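Local coordinates for putative uncharacterized protein SMU.776 (Streptococcus mutans, PDB 3LDF) that is probably an RNA methyltransferase that uses S-adenosyl-L-methionine as methyl donor and binds its demethylated product S-adenosyl-L-homocysteine, at residues 328-333 with 376-381. Sequence-based numbering, arbitrary orientation. Where two conformers were deposited one is given.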
loop_
_atom_site.group_PDB
_atom_site.type_symbol
_atom_site.label_atom_id
_atom_site.label_comp_id
_atom_site.label_asym_id
_atom_site.label_seq_id
_atom_site.Cartn_x
_atom_site.Cartn_y
_atom_site.Cartn_z
ATOM N N ILE A 328 0.164 14.715 -10.163
ATOM C CA ILE A 328 0.614 13.407 -9.667
ATOM C C ILE A 328 -0.651 12.567 -9.314
ATOM O O ILE A 328 -1.302 12.836 -8.302
ATOM C CB ILE A 328 1.606 13.614 -8.439
ATOM C CG1 ILE A 328 2.778 14.529 -8.889
ATOM C CG2 ILE A 328 2.062 12.259 -7.844
ATOM C CD1 ILE A 328 3.879 14.766 -7.870
ATOM N N ALA A 329 -1.018 11.621 -10.186
ATOM C CA ALA A 329 -2.212 10.776 -10.076
ATOM C C ALA A 329 -1.845 9.414 -9.546
ATOM O O ALA A 329 -1.174 8.591 -10.255
ATOM C CB ALA A 329 -2.914 10.640 -11.464
ATOM N N SER A 330 -2.189 9.185 -8.288
ATOM C CA SER A 330 -1.855 7.947 -7.585
ATOM C C SER A 330 -3.145 7.161 -7.289
ATOM O O SER A 330 -4.186 7.786 -7.098
ATOM C CB SER A 330 -1.210 8.335 -6.261
ATOM O OG SER A 330 -0.986 7.201 -5.443
ATOM N N THR A 331 -3.074 5.817 -7.286
ATOM C CA THR A 331 -4.107 4.896 -6.745
ATOM C C THR A 331 -3.378 3.674 -6.155
ATOM O O THR A 331 -2.310 3.279 -6.686
ATOM C CB THR A 331 -5.184 4.410 -7.838
ATOM O OG1 THR A 331 -6.154 3.536 -7.255
ATOM C CG2 THR A 331 -4.547 3.617 -8.988
ATOM N N ASN A 332 -3.944 3.148 -5.050
ATOM C CA ASN A 332 -3.480 1.844 -4.467
ATOM C C ASN A 332 -4.538 0.722 -4.751
ATOM O O ASN A 332 -4.503 -0.383 -4.148
ATOM C CB ASN A 332 -3.180 1.950 -2.936
ATOM C CG ASN A 332 -1.689 2.292 -2.586
ATOM O OD1 ASN A 332 -0.760 1.653 -3.067
ATOM N ND2 ASN A 332 -1.484 3.265 -1.681
ATOM N N ALA A 333 -5.476 0.976 -5.666
ATOM C CA ALA A 333 -6.542 -0.042 -5.924
ATOM C C ALA A 333 -6.018 -1.251 -6.699
ATOM O O ALA A 333 -5.519 -1.087 -7.807
ATOM C CB ALA A 333 -7.750 0.567 -6.666
ATOM N N ASN A 376 1.006 -5.934 -8.362
ATOM C CA ASN A 376 1.690 -4.658 -8.295
ATOM C C ASN A 376 0.617 -3.556 -8.217
ATOM O O ASN A 376 0.300 -2.914 -9.236
ATOM C CB ASN A 376 2.685 -4.457 -9.488
ATOM C CG ASN A 376 3.732 -3.353 -9.187
ATOM O OD1 ASN A 376 3.540 -2.569 -8.264
ATOM N ND2 ASN A 376 4.835 -3.292 -9.967
ATOM N N TYR A 377 0.043 -3.339 -7.039
ATOM C CA TYR A 377 -1.247 -2.627 -6.977
ATOM C C TYR A 377 -1.120 -1.084 -6.974
ATOM O O TYR A 377 -2.100 -0.404 -7.218
ATOM C CB TYR A 377 -2.113 -3.138 -5.805
ATOM C CG TYR A 377 -1.426 -2.978 -4.441
ATOM C CD1 TYR A 377 -1.359 -1.720 -3.801
ATOM C CD2 TYR A 377 -0.816 -4.076 -3.808
ATOM C CE1 TYR A 377 -0.720 -1.552 -2.549
ATOM C CE2 TYR A 377 -0.158 -3.915 -2.556
ATOM C CZ TYR A 377 -0.100 -2.638 -1.949
ATOM O OH TYR A 377 0.525 -2.480 -0.705
ATOM N N LEU A 378 0.087 -0.554 -6.722
ATOM C CA LEU A 378 0.305 0.873 -6.648
ATOM C C LEU A 378 0.538 1.373 -8.060
ATOM O O LEU A 378 1.338 0.799 -8.748
ATOM C CB LEU A 378 1.525 1.227 -5.751
ATOM C CG LEU A 378 1.901 2.706 -5.757
ATOM C CD1 LEU A 378 0.783 3.585 -5.168
ATOM C CD2 LEU A 378 3.164 2.888 -4.860
ATOM N N LYS A 379 -0.160 2.430 -8.489
ATOM C CA LYS A 379 0.122 3.111 -9.779
ATOM C C LYS A 379 0.197 4.611 -9.510
ATOM O O LYS A 379 -0.741 5.195 -8.943
ATOM C CB LYS A 379 -0.969 2.837 -10.820
ATOM C CG LYS A 379 -1.235 1.372 -11.137
ATOM C CD LYS A 379 -2.411 0.861 -10.325
ATOM C CE LYS A 379 -2.560 -0.673 -10.390
ATOM N NZ LYS A 379 -3.596 -1.219 -9.449
ATOM N N VAL A 380 1.297 5.233 -9.885
ATOM C CA VAL A 380 1.441 6.662 -9.749
ATOM C C VAL A 380 1.923 7.271 -11.098
ATOM O O VAL A 380 3.081 7.108 -11.484
ATOM C CB VAL A 380 2.421 7.057 -8.606
ATOM C CG1 VAL A 380 2.513 8.602 -8.423
ATOM C CG2 VAL A 380 2.025 6.359 -7.173
ATOM N N PHE A 381 1.027 7.968 -11.788
ATOM C CA PHE A 381 1.395 8.730 -12.985
ATOM C C PHE A 381 1.776 10.238 -12.697
ATOM O O PHE A 381 1.074 10.952 -11.949
ATOM C CB PHE A 381 0.242 8.677 -14.007
ATOM C CG PHE A 381 0.131 7.367 -14.790
ATOM C CD1 PHE A 381 1.114 7.002 -15.704
ATOM C CD2 PHE A 381 -0.983 6.518 -14.628
ATOM C CE1 PHE A 381 0.987 5.818 -16.459
ATOM C CE2 PHE A 381 -1.117 5.371 -15.369
ATOM C CZ PHE A 381 -0.122 5.018 -16.293
#
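Ala329 and Phe381 trade two backbone hydrogen bonds, N to O 2.8 Å in each direction, and Thr331 and Lys379 do the same two residues along, with Lys379 N to Thr331 O almost straight at 174°. Between these antiparallel pairs sits the non-hydrogen-bonded pair Ser330 and Val380. Here the branched valine suits an extended strand: its CG2 packs 3.6 Å from Ser330 OG, while CG1 meets Ile328 CG2 at 3.7 Å. Small and polar, Ser330 has its OG hydrogen-bonded to Asp292 OD1.

On the opposite face Lys379 runs alongside Thr331, its CD 3.7 Å from the threonine CG2. A bend at chi2 (97°) carries the long aliphatic chain toward the place where 325-331 ends and 379-384 begins; there NZ bonds Tyr377 O at 2.8 Å from above the carbonyl plane and also reaches Met336 O. Thr331, with OG1 anti to its backbone N, accepts from Ala333 N at 3.1 Å, an ST turn that shapes the exit from the strand. Beyond it, Asn332 lies against the edge of the Tyr377 ring and the CD1 methyl of Leu378.

Farther out, Phe381 and Thr331 both pack on Phe341 of helix 338-349, and Phe381 meets Tyr356 edge to face. Strand 379-384, antiparallel to both neighbours, is inserted between 325-331 and 355-360, the 3-2-1-4-5-7-6 order of class I methyltransferases. Apolar contacts thus flank the ladder on both faces, while the carbonyls of Tyr377 and Met336 accept from the buried ammonium and probably help stabilise its charge, tying together the loops where the strands meet.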